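Local coordinates for protein putative polysaccharide deacetylase (Bdellovibrio bacteriovorus HD100, PDB 5JP6) that probably removes acetyl groups from peptidoglycan as a zinc-binding carbohydrate esterase of family 4, at residues L317-G328 and Q347-Y357. The protein carries 1 engineered substitution. Sequence-based numbering, arbitrary orientation. Where two conformers were deposited one is given.
Sequences LARVLANVESQG and QFLRELYNRGY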
loop_
_atom_site.group_PDB
_atom_site.type_symbol
_atom_site.label_atom_id
_atom_site.label_comp_id
_atom_site.label_asym_id
_atom_site.label_seq_id
_atom_site.Cartn_x
_atom_site.Cartn_y
_atom_site.Cartn_z
ATOM N N LEU A 317 4.362 -0.785 -14.838
ATOM C CA LEU A 317 4.917 0.538 -15.258
ATOM C C LEU A 317 4.082 1.059 -16.411
ATOM O O LEU A 317 3.788 2.236 -16.443
ATOM C CB LEU A 317 6.397 0.456 -15.655
ATOM C CG LEU A 317 7.352 0.459 -14.490
ATOM C CD1 LEU A 317 8.663 -0.217 -14.867
ATOM C CD2 LEU A 317 7.538 1.916 -14.013
ATOM N N ALA A 318 3.725 0.194 -17.364
ATOM C CA ALA A 318 2.974 0.620 -18.532
ATOM C C ALA A 318 1.583 1.128 -18.144
ATOM O O ALA A 318 1.147 2.169 -18.635
ATOM C CB ALA A 318 2.876 -0.514 -19.557
ATOM N N ARG A 319 0.920 0.399 -17.240
ATOM C CA ARG A 319 -0.423 0.796 -16.843
ATOM C C ARG A 319 -0.422 2.110 -16.063
ATOM O O ARG A 319 -1.184 3.034 -16.372
ATOM C CB ARG A 319 -1.067 -0.298 -16.034
ATOM C CG ARG A 319 -2.428 0.057 -15.482
ATOM C CD ARG A 319 -3.435 0.555 -16.516
ATOM N NE ARG A 319 -3.697 -0.370 -17.599
ATOM C CZ ARG A 319 -4.679 -1.269 -17.653
ATOM N NH1 ARG A 319 -5.531 -1.463 -16.670
ATOM N NH2 ARG A 319 -4.811 -1.998 -18.761
ATOM N N VAL A 320 0.445 2.208 -15.051
ATOM C CA VAL A 320 0.421 3.419 -14.262
ATOM C C VAL A 320 0.836 4.641 -15.099
ATOM O O VAL A 320 0.243 5.719 -14.997
ATOM C CB VAL A 320 1.196 3.287 -12.945
ATOM C CG1 VAL A 320 2.725 3.219 -13.148
ATOM C CG2 VAL A 320 0.846 4.418 -12.008
ATOM N N LEU A 321 1.865 4.488 -15.946
ATOM C CA LEU A 321 2.282 5.618 -16.762
ATOM C C LEU A 321 1.252 5.962 -17.847
ATOM O O LEU A 321 1.036 7.126 -18.119
ATOM C CB LEU A 321 3.671 5.373 -17.342
ATOM C CG LEU A 321 4.830 5.393 -16.327
ATOM C CD1 LEU A 321 6.081 4.752 -16.909
ATOM C CD2 LEU A 321 5.105 6.814 -15.870
ATOM N N ALA A 322 0.599 4.954 -18.430
ATOM C CA ALA A 322 -0.504 5.242 -19.356
ATOM C C ALA A 322 -1.610 6.053 -18.664
ATOM O O ALA A 322 -2.127 7.017 -19.219
ATOM C CB ALA A 322 -1.071 3.957 -19.930
ATOM N N ASN A 323 -1.909 5.722 -17.409
ATOM C CA ASN A 323 -2.946 6.427 -16.691
ATOM C C ASN A 323 -2.494 7.817 -16.306
ATOM O O ASN A 323 -3.286 8.754 -16.319
ATOM C CB ASN A 323 -3.403 5.628 -15.473
ATOM C CG ASN A 323 -4.307 4.472 -15.845
ATOM O OD1 ASN A 323 -4.874 4.423 -16.936
ATOM N ND2 ASN A 323 -4.432 3.514 -14.927
ATOM N N VAL A 324 -1.226 7.961 -15.912
ATOM C CA VAL A 324 -0.684 9.314 -15.667
ATOM C C VAL A 324 -0.876 10.166 -16.912
ATOM O O VAL A 324 -1.402 11.293 -16.830
ATOM C CB VAL A 324 0.828 9.277 -15.287
ATOM C CG1 VAL A 324 1.429 10.669 -15.328
ATOM C CG2 VAL A 324 1.019 8.630 -13.905
ATOM N N GLU A 325 -0.467 9.634 -18.070
ATOM C CA GLU A 325 -0.551 10.398 -19.310
ATOM C C GLU A 325 -1.973 10.719 -19.729
ATOM O O GLU A 325 -2.242 11.847 -20.210
ATOM C CB GLU A 325 0.205 9.665 -20.419
ATOM C CG GLU A 325 1.683 9.481 -20.175
ATOM C CD GLU A 325 2.578 10.632 -20.577
ATOM O OE1 GLU A 325 2.113 11.778 -20.687
ATOM O OE2 GLU A 325 3.797 10.359 -20.782
ATOM N N SER A 326 -2.873 9.752 -19.542
ATOM C CA SER A 326 -4.297 9.885 -19.863
ATOM C C SER A 326 -4.970 11.013 -19.064
ATOM O O SER A 326 -5.735 11.817 -19.576
ATOM C CB SER A 326 -5.018 8.602 -19.447
ATOM O OG SER A 326 -5.039 7.723 -20.495
ATOM N N GLN A 327 -4.688 11.003 -17.765
ATOM C CA GLN A 327 -5.240 11.992 -16.852
ATOM C C GLN A 327 -4.541 13.341 -16.940
ATOM O O GLN A 327 -5.177 14.378 -16.731
ATOM C CB GLN A 327 -5.183 11.477 -15.408
ATOM C CG GLN A 327 -6.102 10.323 -15.151
ATOM C CD GLN A 327 -7.556 10.733 -15.232
ATOM O OE1 GLN A 327 -7.974 11.714 -14.608
ATOM N NE2 GLN A 327 -8.314 10.029 -16.027
ATOM N N GLY A 328 -3.224 13.323 -17.154
ATOM C CA GLY A 328 -2.422 14.535 -17.284
ATOM C C GLY A 328 -1.931 15.168 -16.001
ATOM O O GLY A 328 -0.989 15.966 -16.013
ATOM N N GLN A 347 12.275 3.313 -11.343
ATOM C CA GLN A 347 12.017 3.375 -12.757
ATOM C C GLN A 347 10.803 4.321 -13.040
ATOM O O GLN A 347 10.799 5.141 -13.989
ATOM C CB GLN A 347 11.765 1.984 -13.301
ATOM C CG GLN A 347 11.634 1.971 -14.817
ATOM C CD GLN A 347 12.986 1.899 -15.530
ATOM O OE1 GLN A 347 13.696 0.944 -15.354
ATOM N NE2 GLN A 347 13.360 2.927 -16.261
ATOM N N PHE A 348 9.779 4.216 -12.205
ATOM C CA PHE A 348 8.590 5.046 -12.314
ATOM C C PHE A 348 8.943 6.517 -12.168
ATOM O O PHE A 348 8.498 7.357 -12.938
ATOM C CB PHE A 348 7.551 4.632 -11.266
ATOM C CG PHE A 348 6.359 5.534 -11.206
ATOM C CD1 PHE A 348 5.433 5.540 -12.218
ATOM C CD2 PHE A 348 6.172 6.424 -10.147
ATOM C CE1 PHE A 348 4.315 6.363 -12.165
ATOM C CE2 PHE A 348 5.082 7.266 -10.120
ATOM C CZ PHE A 348 4.156 7.227 -11.118
ATOM N N LEU A 349 9.726 6.818 -11.138
ATOM C CA LEU A 349 10.139 8.177 -10.895
ATOM C C LEU A 349 10.957 8.754 -12.061
ATOM O O LEU A 349 10.767 9.902 -12.437
ATOM C CB LEU A 349 10.872 8.261 -9.562
ATOM C CG LEU A 349 10.033 7.922 -8.310
ATOM C CD1 LEU A 349 10.921 7.719 -7.086
ATOM C CD2 LEU A 349 8.966 8.964 -8.083
ATOM N N ARG A 350 11.867 7.953 -12.598
ATOM C CA ARG A 350 12.637 8.384 -13.750
ATOM C C ARG A 350 11.725 8.664 -14.941
ATOM O O ARG A 350 11.899 9.675 -15.626
ATOM C CB ARG A 350 13.732 7.360 -14.083
ATOM C CG ARG A 350 14.554 7.663 -15.349
ATOM C CD ARG A 350 15.287 9.003 -15.381
ATOM N NE ARG A 350 15.691 9.399 -16.739
ATOM C CZ ARG A 350 16.822 9.071 -17.354
ATOM N NH1 ARG A 350 17.753 8.334 -16.763
ATOM N NH2 ARG A 350 17.032 9.508 -18.588
ATOM N N GLU A 351 10.748 7.799 -15.184
ATOM C CA GLU A 351 9.809 8.044 -16.298
ATOM C C GLU A 351 8.941 9.292 -16.062
ATOM O O GLU A 351 8.719 10.026 -17.020
ATOM C CB GLU A 351 8.958 6.832 -16.584
ATOM C CG GLU A 351 9.679 5.796 -17.419
ATOM C CD GLU A 351 10.030 6.373 -18.793
ATOM O OE1 GLU A 351 9.104 6.885 -19.485
ATOM O OE2 GLU A 351 11.226 6.352 -19.137
ATOM N N LEU A 352 8.471 9.551 -14.835
ATOM C CA LEU A 352 7.729 10.808 -14.560
ATOM C C LEU A 352 8.624 11.973 -14.998
ATOM O O LEU A 352 8.171 12.911 -15.675
ATOM C CB LEU A 352 7.359 10.965 -13.096
ATOM C CG LEU A 352 6.225 10.153 -12.535
ATOM C CD1 LEU A 352 6.042 10.501 -11.065
ATOM C CD2 LEU A 352 4.952 10.352 -13.327
ATOM N N TYR A 353 9.878 11.960 -14.555
ATOM C CA TYR A 353 10.813 13.002 -14.905
ATOM C C TYR A 353 11.010 13.133 -16.434
ATOM O O TYR A 353 10.864 14.236 -16.996
ATOM C CB TYR A 353 12.150 12.735 -14.217
ATOM C CG TYR A 353 13.173 13.789 -14.471
ATOM C CD1 TYR A 353 13.146 14.980 -13.755
ATOM C CD2 TYR A 353 14.178 13.585 -15.386
ATOM C CE1 TYR A 353 14.103 15.946 -13.954
ATOM C CE2 TYR A 353 15.139 14.552 -15.597
ATOM C CZ TYR A 353 15.079 15.724 -14.882
ATOM O OH TYR A 353 16.043 16.644 -15.101
ATOM N N ASN A 354 11.207 11.987 -17.093
ATOM C CA ASN A 354 11.389 11.948 -18.538
ATOM C C ASN A 354 10.188 12.526 -19.298
ATOM O O ASN A 354 10.327 13.180 -20.375
ATOM C CB ASN A 354 11.690 10.535 -19.058
ATOM C CG ASN A 354 13.064 10.022 -18.684
ATOM O OD1 ASN A 354 13.963 10.780 -18.328
ATOM N ND2 ASN A 354 13.212 8.683 -18.764
ATOM N N ARG A 355 9.003 12.264 -18.772
ATOM C CA ARG A 355 7.737 12.649 -19.395
ATOM C C ARG A 355 7.289 14.064 -19.076
ATOM O O ARG A 355 6.234 14.479 -19.559
ATOM C CB ARG A 355 6.653 11.618 -19.047
ATOM C CG ARG A 355 6.974 10.241 -19.619
ATOM C CD ARG A 355 6.165 9.145 -18.952
ATOM N NE ARG A 355 6.498 7.813 -19.464
ATOM C CZ ARG A 355 5.762 7.080 -20.286
ATOM N NH1 ARG A 355 4.643 7.546 -20.804
ATOM N NH2 ARG A 355 6.198 5.882 -20.645
ATOM N N GLY A 356 8.069 14.783 -18.258
ATOM C CA GLY A 356 7.816 16.182 -17.952
ATOM C C GLY A 356 6.901 16.428 -16.780
ATOM O O GLY A 356 6.392 17.540 -16.605
ATOM N N TYR A 357 6.718 15.407 -15.950
ATOM C CA TYR A 357 5.837 15.509 -14.798
ATOM C C TYR A 357 6.668 15.975 -13.553
ATOM O O TYR A 357 7.891 15.721 -13.461
ATOM C CB TYR A 357 5.035 14.187 -14.568
ATOM C CG TYR A 357 3.987 13.895 -15.619
ATOM C CD1 TYR A 357 4.308 13.212 -16.797
ATOM C CD2 TYR A 357 2.666 14.318 -15.466
ATOM C CE1 TYR A 357 3.359 13.008 -17.769
ATOM C CE2 TYR A 357 1.739 14.101 -16.464
ATOM C CZ TYR A 357 2.094 13.466 -17.616
ATOM O OH TYR A 357 1.145 13.219 -18.598
#
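With its chi2 bend of -85°, Glu325 bends its carboxylate across to segment 347-357, where Arg355, whose chain runs extended from CG to NE, and Tyr357 meet it. The two oxygens divide the work. Glu325 OE2 accepts from Arg355 NH1 at 2.9 Å through its anti lone pair, the donor hydrogen lying nearly on line (161°), to form a salt bridge. Glu325 OE1 takes the phenol proton of Tyr357 OH at 2.7 Å, approached from above the carboxylate plane. Arg355 also holds Glu351 OE1 through NE at 2.8 Å, so its guanidinium links the two acids, while Leu321 CB lies over one of its faces.

Next to this polar cluster the contact is apolar. Phe348 is a knob in a hole formed by Leu317, Val320, Leu321 and Val324; its CE1 stands 3.7 Å from Val320 CG1, and Leu352 CG lies over one ring face, displaced to its margin. Near Gly328, Val324 CG1 sits above the centre of the Tyr357 ring, 3.6 Å from its centroid, in a CH-pi contact. Leu321 CD1 packs on the aliphatic base of Glu351, 3.6 Å from its CB.

The axes of 317-327 and 347-354 run in roughly the same direction, crossing at -31° with a closest approach of 10.9 Å, as neighbours on one side of the parallel sheet of the NodB-type domain. Phe348 and Tyr357 reach strand 170-176, and Val320 reaches strand 330-335. A Schellman motif at Gly356 closes the last turn and turns the chain so that Tyr357 comes back against Val324.

Two bonds from different residues should restrain the rotation of the Glu325 carboxylate, and the arginine between Glu325 and Glu351 probably offsets their like charges, giving the apolar seam a polar clasp along its partly exposed border.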